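Local structure of O-succinylhomoserine sulfhydrylase (Mycobacterium tuberculosis, 3NDN) at residues A[169-174]-A[198-203]; A[184-189]-A[214-219]; A[218-223]-A[238-243]; A[123-128]-A[148-153]. The protein probably catalyses the pyridoxal-phosphate-dependent formation of L-homocysteine and succinate from O-succinyl-L-homoserine and hydrogen sulfide, a step of methionine biosynthesis. One frame throughout, in Å; residues are numbered along the deposited sequence.

Contact 1: A[169-174]-A[198-203]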
loop_
_atom_site.group_PDB
_atom_site.type_symbol
_atom_site.label_atom_id
_atom_site.label_comp_id
_atom_site.label_asym_id
_atom_site.label_seq_id
_atom_site.Cartn_x
_atom_site.Cartn_y
_atom_site.Cartn_z
ATOM N N ALA A 169 39.659 -6.188 4.183
ATOM C CA ALA A 169 38.525 -5.558 4.882
ATOM C C ALA A 169 38.632 -5.611 6.405
ATOM O O ALA A 169 39.237 -6.526 6.957
ATOM C CB ALA A 169 37.188 -6.162 4.414
ATOM N N VAL A 170 38.044 -4.599 7.054
ATOM C CA VAL A 170 37.860 -4.521 8.508
ATOM C C VAL A 170 36.353 -4.271 8.789
ATOM O O VAL A 170 35.736 -3.422 8.131
ATOM C CB VAL A 170 38.730 -3.382 9.099
ATOM C CG1 VAL A 170 38.241 -2.934 10.490
ATOM C CG2 VAL A 170 40.229 -3.809 9.156
ATOM N N PHE A 171 35.765 -5.005 9.739
ATOM C CA PHE A 171 34.329 -4.834 10.095
ATOM C C PHE A 171 34.132 -4.758 11.624
ATOM O O PHE A 171 34.662 -5.596 12.344
ATOM C CB PHE A 171 33.495 -5.997 9.521
ATOM C CG PHE A 171 32.007 -5.917 9.838
ATOM C CD1 PHE A 171 31.198 -4.977 9.216
ATOM C CD2 PHE A 171 31.430 -6.769 10.779
ATOM C CE1 PHE A 171 29.821 -4.886 9.518
ATOM C CE2 PHE A 171 30.052 -6.694 11.080
ATOM C CZ PHE A 171 29.252 -5.746 10.446
ATOM N N PHE A 172 33.366 -3.769 12.111
ATOM C CA PHE A 172 32.950 -3.713 13.532
ATOM C C PHE A 172 31.652 -2.898 13.730
ATOM O O PHE A 172 31.256 -2.153 12.829
ATOM C CB PHE A 172 34.073 -3.170 14.451
ATOM C CG PHE A 172 34.541 -1.752 14.117
ATOM C CD1 PHE A 172 33.901 -0.638 14.657
ATOM C CD2 PHE A 172 35.654 -1.547 13.295
ATOM C CE1 PHE A 172 34.332 0.672 14.357
ATOM C CE2 PHE A 172 36.102 -0.246 12.982
ATOM C CZ PHE A 172 35.440 0.876 13.516
ATOM N N GLU A 173 31.013 -3.072 14.893
ATOM C CA GLU A 173 29.901 -2.225 15.376
ATOM C C GLU A 173 30.370 -1.454 16.612
ATOM O O GLU A 173 31.155 -1.990 17.406
ATOM C CB GLU A 173 28.698 -3.075 15.817
ATOM C CG GLU A 173 28.083 -3.996 14.759
ATOM C CD GLU A 173 27.246 -5.129 15.375
ATOM O OE1 GLU A 173 26.701 -4.951 16.499
ATOM O OE2 GLU A 173 27.136 -6.201 14.734
ATOM N N THR A 174 29.890 -0.214 16.780
ATOM C CA THR A 174 30.125 0.559 18.020
ATOM C C THR A 174 28.998 1.582 18.270
ATOM O O THR A 174 28.605 2.291 17.349
ATOM C CB THR A 174 31.538 1.246 18.065
ATOM O OG1 THR A 174 31.735 1.874 19.342
ATOM C CG2 THR A 174 31.714 2.291 16.955
ATOM N N LYS A 198 39.963 -1.702 3.554
ATOM C CA LYS A 198 38.814 -0.776 3.577
ATOM C C LYS A 198 37.982 -1.014 4.841
ATOM O O LYS A 198 37.652 -2.156 5.159
ATOM C CB LYS A 198 37.922 -0.963 2.336
ATOM C CG LYS A 198 38.617 -0.734 0.983
ATOM C CD LYS A 198 39.014 0.736 0.775
ATOM C CE LYS A 198 39.901 0.902 -0.454
ATOM N NZ LYS A 198 40.056 2.334 -0.862
ATOM N N VAL A 199 37.611 0.064 5.529
ATOM C CA VAL A 199 36.905 -0.044 6.810
ATOM C C VAL A 199 35.378 0.008 6.638
ATOM O O VAL A 199 34.856 0.998 6.117
ATOM C CB VAL A 199 37.357 1.072 7.779
ATOM C CG1 VAL A 199 36.579 1.013 9.093
ATOM C CG2 VAL A 199 38.873 0.980 8.046
ATOM N N VAL A 200 34.676 -1.043 7.076
ATOM C CA VAL A 200 33.189 -1.093 7.027
ATOM C C VAL A 200 32.624 -0.931 8.447
ATOM O O VAL A 200 32.858 -1.781 9.306
ATOM C CB VAL A 200 32.634 -2.420 6.371
ATOM C CG1 VAL A 200 31.082 -2.387 6.225
ATOM C CG2 VAL A 200 33.262 -2.674 5.005
ATOM N N LEU A 201 31.902 0.177 8.680
ATOM C CA LEU A 201 31.233 0.467 9.957
ATOM C C LEU A 201 29.729 0.163 9.879
ATOM O O LEU A 201 29.058 0.674 8.995
ATOM C CB LEU A 201 31.407 1.960 10.328
ATOM C CG LEU A 201 30.662 2.514 11.554
ATOM C CD1 LEU A 201 31.245 1.951 12.860
ATOM C CD2 LEU A 201 30.662 4.074 11.592
ATOM N N ASP A 202 29.231 -0.661 10.806
ATOM C CA ASP A 202 27.786 -0.903 11.017
ATOM C C ASP A 202 27.331 0.101 12.081
ATOM O O ASP A 202 27.716 -0.017 13.245
ATOM C CB ASP A 202 27.589 -2.378 11.458
ATOM C CG ASP A 202 26.166 -2.707 11.924
ATOM O OD1 ASP A 202 25.423 -1.806 12.381
ATOM O OD2 ASP A 202 25.796 -3.908 11.852
ATOM N N ASN A 203 26.548 1.105 11.662
ATOM C CA ASN A 203 26.198 2.269 12.495
ATOM C C ASN A 203 24.737 2.273 13.002
ATOM O O ASN A 203 24.178 3.340 13.285
ATOM C CB ASN A 203 26.486 3.577 11.716
ATOM C CG ASN A 203 26.632 4.791 12.625
ATOM O OD1 ASN A 203 27.181 4.695 13.727
ATOM N ND2 ASN A 203 26.130 5.942 12.173
HETATM O O HOH W 1 26.277 2.370 15.995
#
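F172 leans against L201 and V199 across the parallel strands 169-173 and 198-202, which helix 185-194 links as a beta-alpha-beta crossover. CG of F172 stands between its own backbone N and carbonyl carbon (chi1 60°), which brings the ring toward the neighbouring strand. CE1 comes 3.7 Å from L201 CD1 and CE2 4.1 Å from V199 CG1, so the ring bridges two side chains of the next strand at a slant. On this face the connecting helix sets V188 on F172 and A192 on V170 and V199. The opposite face carries F171, V200, E173 and D202. Here the F171 ring extends along the sheet and meets V200 edge-on: CG1 of V200 lies in the ring plane, 4.0 Å from CD1 of F171. Farther out, F171 CE1 rests 3.9 Å from D202 CB, while helices 105-114 and 131-143 pack against F171. E173 and D202 run side by side in the same direction, CG to CG 3.7 Å, with carboxylate planes turned 40° from each other. E173 OE2 takes the N-H of F130 and D202 OD1 that of V204; D202 OD2 lies close to the pyridine nitrogen N1 of the pyridoxal-phosphate lysine at position 227, the place of the cofactor-facing aspartate in fold type I enzymes. Beneath these side chains the backbone ladder is uneven: V200 N binds V170 O at 2.8 Å, but F172 N reaches V200 O only weakly. D202 N restores it with a bond to F172 O, 3.2 Å long and nearly straight at 176°.

Contact 2: A[184-189]-A[214-219]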
loop_
_atom_site.group_PDB
_atom_site.type_symbol
_atom_site.label_atom_id
_atom_site.label_comp_id
_atom_site.label_asym_id
_atom_site.label_seq_id
_atom_site.Cartn_x
_atom_site.Cartn_y
_atom_site.Cartn_z
ATOM N N ASP A 184 37.459 2.378 19.111
ATOM C CA ASP A 184 38.021 3.705 18.785
ATOM C C ASP A 184 38.097 3.872 17.251
ATOM O O ASP A 184 39.031 3.363 16.625
ATOM C CB ASP A 184 39.424 3.843 19.417
ATOM C CG ASP A 184 39.957 5.284 19.435
ATOM O OD1 ASP A 184 39.737 6.056 18.488
ATOM O OD2 ASP A 184 40.671 5.639 20.402
ATOM N N ILE A 185 37.137 4.580 16.654
ATOM C CA ILE A 185 37.023 4.629 15.167
ATOM C C ILE A 185 38.279 5.208 14.472
ATOM O O ILE A 185 38.834 4.572 13.568
ATOM C CB ILE A 185 35.722 5.354 14.684
ATOM C CG1 ILE A 185 34.464 4.642 15.197
ATOM C CG2 ILE A 185 35.664 5.469 13.135
ATOM C CD1 ILE A 185 33.163 5.498 15.056
ATOM N N ALA A 186 38.726 6.396 14.889
ATOM C CA ALA A 186 39.902 7.031 14.263
ATOM C C ALA A 186 41.190 6.198 14.388
ATOM O O ALA A 186 41.969 6.110 13.439
ATOM C CB ALA A 186 40.127 8.441 14.798
ATOM N N ALA A 187 41.416 5.595 15.554
ATOM C CA ALA A 187 42.632 4.805 15.767
ATOM C C ALA A 187 42.621 3.497 14.954
ATOM O O ALA A 187 43.636 3.114 14.369
ATOM C CB ALA A 187 42.843 4.542 17.256
ATOM N N VAL A 188 41.474 2.821 14.903
ATOM C CA VAL A 188 41.366 1.583 14.121
ATOM C C VAL A 188 41.474 1.875 12.610
ATOM O O VAL A 188 42.121 1.122 11.877
ATOM C CB VAL A 188 40.073 0.784 14.460
ATOM C CG1 VAL A 188 39.833 -0.350 13.451
ATOM C CG2 VAL A 188 40.153 0.242 15.889
ATOM N N THR A 189 40.879 2.978 12.164
ATOM C CA THR A 189 40.934 3.390 10.747
ATOM C C THR A 189 42.398 3.650 10.290
ATOM O O THR A 189 42.794 3.279 9.169
ATOM C CB THR A 189 40.030 4.629 10.490
ATOM O OG1 THR A 189 38.650 4.273 10.683
ATOM C CG2 THR A 189 40.178 5.134 9.060
ATOM N N PHE A 214 32.233 9.035 8.139
ATOM C CA PHE A 214 32.986 9.516 6.972
ATOM C C PHE A 214 34.073 10.584 7.291
ATOM O O PHE A 214 35.208 10.441 6.829
ATOM C CB PHE A 214 32.058 9.908 5.810
ATOM C CG PHE A 214 31.433 8.714 5.096
ATOM C CD1 PHE A 214 32.204 7.894 4.269
ATOM C CD2 PHE A 214 30.082 8.406 5.261
ATOM C CE1 PHE A 214 31.629 6.774 3.605
ATOM C CE2 PHE A 214 29.504 7.293 4.605
ATOM C CZ PHE A 214 30.285 6.482 3.782
ATOM N N PRO A 215 33.752 11.621 8.104
ATOM C CA PRO A 215 34.817 12.579 8.516
ATOM C C PRO A 215 36.013 11.964 9.264
ATOM O O PRO A 215 37.078 12.592 9.351
ATOM C CB PRO A 215 34.077 13.559 9.434
ATOM C CG PRO A 215 32.650 13.524 8.953
ATOM C CD PRO A 215 32.413 12.080 8.537
ATOM N N LEU A 216 35.841 10.750 9.794
ATOM C CA LEU A 216 36.893 10.073 10.545
ATOM C C LEU A 216 37.682 9.102 9.658
ATOM O O LEU A 216 38.597 8.418 10.132
ATOM C CB LEU A 216 36.314 9.376 11.785
ATOM C CG LEU A 216 35.731 10.289 12.873
ATOM C CD1 LEU A 216 34.839 9.516 13.840
ATOM C CD2 LEU A 216 36.825 11.037 13.628
ATOM N N GLY A 217 37.328 9.066 8.372
ATOM C CA GLY A 217 38.051 8.278 7.376
ATOM C C GLY A 217 37.544 6.866 7.131
ATOM O O GLY A 217 38.253 6.047 6.534
ATOM N N VAL A 218 36.331 6.565 7.595
ATOM C CA VAL A 218 35.717 5.264 7.317
ATOM C C VAL A 218 35.413 5.215 5.805
ATOM O O VAL A 218 35.047 6.234 5.215
ATOM C CB VAL A 218 34.452 5.048 8.192
ATOM C CG1 VAL A 218 33.654 3.872 7.742
ATOM C CG2 VAL A 218 34.842 4.869 9.663
ATOM N N ASP A 219 35.583 4.046 5.183
ATOM C CA ASP A 219 35.393 3.900 3.734
ATOM C C ASP A 219 33.947 3.574 3.328
ATOM O O ASP A 219 33.489 4.002 2.268
ATOM C CB ASP A 219 36.336 2.827 3.180
ATOM C CG ASP A 219 37.804 3.148 3.465
ATOM O OD1 ASP A 219 38.405 3.913 2.680
ATOM O OD2 ASP A 219 38.330 2.659 4.494
#
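L216 turns its side chain toward the first turn of helix 185-194, crossing I185 at about a right angle. Its CB lies 4.2 Å from I185 CG2, and its CD2 reaches A186 CB at the more exposed side. The same I185 methyl also meets V218, CG2 to CG2 3.6 Å. With I185 CG2 anti to the backbone N, this branch is the one directed at the loop. One turn later T189 presents its methyl: CG2 sits 3.3 Å from G217 O, a close fit, and also near L216 O at 3.8 Å. The hydroxyl is occupied within the helix, since T189 OG1 donates to I185 O at 2.9 Å from above the carbonyl plane, and that oxygen also accepts the N-H of T189. This bond fixes the rotation that offers a carbon, not the hydroxyl, to the loop carbonyls, and no hydrogen bond crosses the contact. G217 makes the bend there with a positive phi of 92°. The contact thus joins the crossover helix 185-194, whose V188 packs on helix 156-162 and, with I185, on F172 of strand 169-173, to the loop that leads from helix 207-210 past L201 of strand 198-202 into strand 220-224.

Contact 3: A[218-223]-A[238-243]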
loop_
_atom_site.group_PDB
_atom_site.type_symbol
_atom_site.label_atom_id
_atom_site.label_comp_id
_atom_site.label_asym_id
_atom_site.label_seq_id
_atom_site.Cartn_x
_atom_site.Cartn_y
_atom_site.Cartn_z
ATOM N N VAL A 218 36.331 6.565 7.595
ATOM C CA VAL A 218 35.717 5.264 7.317
ATOM C C VAL A 218 35.413 5.215 5.805
ATOM O O VAL A 218 35.047 6.234 5.215
ATOM C CB VAL A 218 34.452 5.048 8.192
ATOM C CG1 VAL A 218 33.654 3.872 7.742
ATOM C CG2 VAL A 218 34.842 4.869 9.663
ATOM N N ASP A 219 35.583 4.046 5.183
ATOM C CA ASP A 219 35.393 3.900 3.734
ATOM C C ASP A 219 33.947 3.574 3.328
ATOM O O ASP A 219 33.489 4.002 2.268
ATOM C CB ASP A 219 36.336 2.827 3.180
ATOM C CG ASP A 219 37.804 3.148 3.465
ATOM O OD1 ASP A 219 38.405 3.913 2.680
ATOM O OD2 ASP A 219 38.330 2.659 4.494
ATOM N N VAL A 220 33.264 2.802 4.170
ATOM C CA VAL A 220 31.923 2.238 3.901
ATOM C C VAL A 220 31.082 2.263 5.175
ATOM O O VAL A 220 31.580 1.916 6.259
ATOM C CB VAL A 220 32.017 0.744 3.408
ATOM C CG1 VAL A 220 30.622 0.167 3.098
ATOM C CG2 VAL A 220 32.921 0.618 2.171
ATOM N N VAL A 221 29.810 2.673 5.059
ATOM C CA VAL A 221 28.887 2.609 6.193
ATOM C C VAL A 221 27.649 1.801 5.762
ATOM O O VAL A 221 27.158 1.963 4.627
ATOM C CB VAL A 221 28.485 4.035 6.719
ATOM C CG1 VAL A 221 27.452 3.938 7.819
ATOM C CG2 VAL A 221 29.722 4.786 7.231
ATOM N N VAL A 222 27.184 0.909 6.641
ATOM C CA VAL A 222 25.955 0.126 6.370
ATOM C C VAL A 222 24.855 0.395 7.405
ATOM O O VAL A 222 25.142 0.583 8.607
ATOM C CB VAL A 222 26.204 -1.431 6.261
ATOM C CG1 VAL A 222 27.078 -1.774 5.075
ATOM C CG2 VAL A 222 26.789 -1.988 7.553
ATOM N N TYR A 223 23.606 0.406 6.926
ATOM C CA TYR A 223 22.416 0.661 7.751
ATOM C C TYR A 223 21.342 -0.395 7.540
ATOM O O TYR A 223 21.128 -0.838 6.418
ATOM C CB TYR A 223 21.792 2.031 7.430
ATOM C CG TYR A 223 22.572 3.187 7.986
ATOM C CD1 TYR A 223 22.692 3.360 9.370
ATOM C CD2 TYR A 223 23.195 4.102 7.149
ATOM C CE1 TYR A 223 23.410 4.415 9.902
ATOM C CE2 TYR A 223 23.934 5.169 7.671
ATOM C CZ TYR A 223 24.038 5.306 9.058
ATOM O OH TYR A 223 24.751 6.340 9.626
ATOM N N GLY A 238 17.491 -1.858 3.934
ATOM C CA GLY A 238 18.860 -1.450 4.331
ATOM C C GLY A 238 19.547 -0.629 3.266
ATOM O O GLY A 238 18.944 -0.323 2.232
ATOM N N ALA A 239 20.815 -0.277 3.502
ATOM C CA ALA A 239 21.575 0.477 2.516
ATOM C C ALA A 239 23.082 0.331 2.695
ATOM O O ALA A 239 23.568 0.130 3.815
ATOM C CB ALA A 239 21.195 1.975 2.558
ATOM N N ILE A 240 23.798 0.476 1.581
ATOM C CA ILE A 240 25.276 0.530 1.572
ATOM C C ILE A 240 25.746 1.906 1.072
ATOM O O ILE A 240 25.390 2.320 -0.036
ATOM C CB ILE A 240 25.874 -0.568 0.668
ATOM C CG1 ILE A 240 25.313 -1.955 1.038
ATOM C CG2 ILE A 240 27.425 -0.558 0.738
ATOM C CD1 ILE A 240 25.423 -3.007 -0.079
ATOM N N LEU A 241 26.572 2.597 1.865
ATOM C CA LEU A 241 27.151 3.888 1.430
ATOM C C LEU A 241 28.702 3.855 1.346
ATOM O O LEU A 241 29.355 3.323 2.249
ATOM C CB LEU A 241 26.666 5.044 2.320
ATOM C CG LEU A 241 25.138 5.246 2.472
ATOM C CD1 LEU A 241 24.623 4.535 3.728
ATOM C CD2 LEU A 241 24.792 6.730 2.536
ATOM N N GLY A 242 29.260 4.415 0.262
ATOM C CA GLY A 242 30.731 4.430 0.007
ATOM C C GLY A 242 31.155 5.205 -1.255
ATOM O O GLY A 242 30.391 6.030 -1.767
ATOM N N ASP A 243 32.385 4.971 -1.727
ATOM C CA ASP A 243 32.943 5.686 -2.895
ATOM C C ASP A 243 32.206 5.287 -4.181
ATOM O O ASP A 243 31.725 4.158 -4.292
ATOM C CB ASP A 243 34.438 5.371 -3.069
ATOM C CG ASP A 243 35.312 5.928 -1.946
ATOM O OD1 ASP A 243 34.999 6.990 -1.374
ATOM O OD2 ASP A 243 36.356 5.304 -1.650
HETATM O O HOH W 2 34.246 3.092 -0.311
HETATM O O HOH W 3 34.357 6.579 1.237
#
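D219 O, facing G242 across the start of the strand pair, is gripped by two waters. One water donates to D219 O at 2.8 Å and accepts from D243 N; the other donates to D219 O and, at 2.7 Å, to D243 OD1. G242 CA makes a bent C-H contact with D219 O at 3.6 Å. The two waters thus tie D243, the residue just before helix 244-258, to the chain entering strand 220-224. D219 OD2 accepts from V199 N of strand 198-202 and from H193 NE2 of helix 185-194. Beyond the waters the strands run antiparallel, with V221-L241 and Y223-A239 as hydrogen-bonded pairs. V221 N to L241 O and L241 N to V221 O are both 2.9 Å; Y223 and A239 exchange two more bonds, the one from A239 N more bent at 150°. On the face of V222 and I240, V220 CG1 lies beside I240 CG2, 4.0 Å away, under helices 105-114 and 244-258. On the other face L241 comes to the Y223 ring from its edge: CD1 of L241 lies near the ring plane, 3.7 Å from CD2 of Y223. Y223 OH is held by E94 OE1 and N203 ND2, which fixes the far end of the ring. The chain between the strands carries the lysine at position 227 that holds pyridoxal phosphate. Strand 238-242 is the one reversed member of a seven-stranded sheet ordered 1-7-6-5-4-2-3, the hallmark of the large domain of fold type I pyridoxal-phosphate enzymes.

Contact 4: A[123-128]-A[148-153]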
loop_
_atom_site.group_PDB
_atom_site.type_symbol
_atom_site.label_atom_id
_atom_site.label_comp_id
_atom_site.label_asym_id
_atom_site.label_seq_id
_atom_site.Cartn_x
_atom_site.Cartn_y
_atom_site.Cartn_z
ATOM N N LEU A 123 39.885 -10.898 6.051
ATOM C CA LEU A 123 39.024 -10.015 6.869
ATOM C C LEU A 123 39.474 -10.000 8.332
ATOM O O LEU A 123 39.765 -11.054 8.894
ATOM C CB LEU A 123 37.543 -10.481 6.782
ATOM C CG LEU A 123 36.488 -10.007 7.805
ATOM C CD1 LEU A 123 36.254 -8.503 7.717
ATOM C CD2 LEU A 123 35.149 -10.749 7.664
ATOM N N VAL A 124 39.547 -8.810 8.936
ATOM C CA VAL A 124 39.733 -8.685 10.391
ATOM C C VAL A 124 38.475 -8.068 11.033
ATOM O O VAL A 124 38.089 -6.946 10.703
ATOM C CB VAL A 124 41.003 -7.866 10.748
ATOM C CG1 VAL A 124 41.140 -7.694 12.257
ATOM C CG2 VAL A 124 42.256 -8.548 10.179
ATOM N N ALA A 125 37.852 -8.792 11.959
ATOM C CA ALA A 125 36.571 -8.348 12.529
ATOM C C ALA A 125 36.601 -8.344 14.043
ATOM O O ALA A 125 37.299 -9.159 14.633
ATOM C CB ALA A 125 35.444 -9.255 12.038
ATOM N N ALA A 126 35.852 -7.433 14.671
ATOM C CA ALA A 126 35.609 -7.486 16.125
ATOM C C ALA A 126 34.714 -8.687 16.446
ATOM O O ALA A 126 33.913 -9.106 15.607
ATOM C CB ALA A 126 34.962 -6.198 16.619
ATOM N N ARG A 127 34.846 -9.227 17.655
ATOM C CA ARG A 127 34.122 -10.439 18.066
ATOM C C ARG A 127 32.709 -10.133 18.570
ATOM O O ARG A 127 31.809 -10.969 18.435
ATOM C CB ARG A 127 34.917 -11.221 19.135
ATOM C CG ARG A 127 34.541 -12.707 19.225
ATOM C CD ARG A 127 35.438 -13.494 20.197
ATOM N NE ARG A 127 36.708 -13.929 19.603
ATOM C CZ ARG A 127 37.895 -13.361 19.836
ATOM N NH1 ARG A 127 38.010 -12.316 20.650
ATOM N NH2 ARG A 127 38.983 -13.842 19.248
ATOM N N SER A 128 32.509 -8.937 19.124
ATOM C CA SER A 128 31.227 -8.583 19.753
ATOM C C SER A 128 30.233 -8.003 18.756
ATOM O O SER A 128 30.077 -6.775 18.660
ATOM C CB SER A 128 31.428 -7.623 20.928
ATOM O OG SER A 128 32.081 -8.274 22.008
ATOM N N THR A 148 39.197 -15.218 7.859
ATOM C CA THR A 148 38.685 -14.310 8.889
ATOM C C THR A 148 39.453 -14.464 10.206
ATOM O O THR A 148 39.620 -15.580 10.707
ATOM C CB THR A 148 37.163 -14.542 9.131
ATOM O OG1 THR A 148 36.449 -14.366 7.895
ATOM C CG2 THR A 148 36.607 -13.594 10.186
ATOM N N VAL A 149 39.928 -13.331 10.735
ATOM C CA VAL A 149 40.576 -13.245 12.038
ATOM C C VAL A 149 39.787 -12.327 12.981
ATOM O O VAL A 149 39.474 -11.186 12.624
ATOM C CB VAL A 149 42.032 -12.715 11.899
ATOM C CG1 VAL A 149 42.728 -12.674 13.248
ATOM C CG2 VAL A 149 42.829 -13.575 10.908
ATOM N N PHE A 150 39.494 -12.813 14.191
ATOM C CA PHE A 150 38.726 -12.038 15.178
ATOM C C PHE A 150 39.639 -11.394 16.228
ATOM O O PHE A 150 40.674 -11.954 16.574
ATOM C CB PHE A 150 37.664 -12.913 15.865
ATOM C CG PHE A 150 36.461 -13.219 14.995
ATOM C CD1 PHE A 150 35.492 -12.242 14.757
ATOM C CD2 PHE A 150 36.280 -14.486 14.447
ATOM C CE1 PHE A 150 34.375 -12.509 13.960
ATOM C CE2 PHE A 150 35.153 -14.768 13.638
ATOM C CZ PHE A 150 34.196 -13.770 13.404
ATOM N N VAL A 151 39.261 -10.196 16.682
ATOM C CA VAL A 151 39.940 -9.491 17.778
ATOM C C VAL A 151 38.924 -8.981 18.791
ATOM O O VAL A 151 37.733 -8.854 18.475
ATOM C CB VAL A 151 40.776 -8.271 17.280
ATOM C CG1 VAL A 151 41.891 -8.710 16.334
ATOM C CG2 VAL A 151 39.877 -7.210 16.625
ATOM N N ASP A 152 39.380 -8.680 20.009
ATOM C CA ASP A 152 38.538 -7.965 20.969
ATOM C C ASP A 152 38.518 -6.480 20.593
ATOM O O ASP A 152 39.556 -5.806 20.628
ATOM C CB ASP A 152 39.020 -8.143 22.415
ATOM C CG ASP A 152 38.957 -9.586 22.892
ATOM O OD1 ASP A 152 37.988 -10.316 22.573
ATOM O OD2 ASP A 152 39.891 -9.990 23.618
ATOM N N GLY A 153 37.329 -5.982 20.243
ATOM C CA GLY A 153 37.166 -4.630 19.690
ATOM C C GLY A 153 37.757 -3.469 20.471
ATOM O O GLY A 153 38.204 -2.481 19.866
HETATM O O HOH W 4 34.687 -7.356 20.351
HETATM O O HOH W 5 35.284 -8.619 22.716
#
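R127 reaches across to D152 at the end of parallel strands 123-126 and 148-151, a beta-alpha-beta unit joined through helix 131-143, with strand 147-151 outermost in the sheet within this chain. V149 N binds L123 O at 2.9 Å, A125 N binds V149 O, and V151 N binds A125 O at 3.0 Å; the last rung, R127 N to V151 O, is bent to 130° and weak. The R127 chain, bent at chi3 (-83°), lays its guanidinium with one face over F150 CB and V151 N. NH1 meets D152 OD1 at 2.8 Å in a salt bridge at the guanidinium edge, the two planar groups turned 68° apart. D152 OD1 also accepts from a water hydrogen-bonded to S128 OG, and a second water takes the N-H of both S128 and G153. T148 OG1, 3.9 Å from L123 CD2, is hydrogen-bonded to C137 O of helix 131-143. A126 O is buried without a hydrogen-bonding partner in the model; the edge of the F150 ring faces it, with CD1 3.6 Å away and the oxygen in the ring plane. A125 CB touches F150 CE1 at 3.9 Å, and F134 stacks on F150. The faintly positive rim of F150 probably compensates in part for the missing donor at A126 O, while beyond the strand ends cohesion passes to a partly exposed ion pair and waters.

Contacts 1, 3 and 4 are strand pairings of one sheet, whereas contact 2 lays a helix against a loop beside it. Contacts 1 and 3 are buried near the centre of the chain; contact 4, at an outermost strand of the sheet, and contact 2 are partly exposed. Contact 4 adjoins contact 1 through A169 O and V124 N, 3.0 Å apart; on its other flank contact 1 reaches contact 3 through N203 and Y223. Contact 2 holds the crossover helix of contact 1 and shares V218 and D219 with contact 3. Water joins strand ends in contacts 3 and 4, a salt bridge occurs in contact 4 alone, and contact 2 sets aliphatic groups against each other and loop carbonyls, without hydrogen bonds.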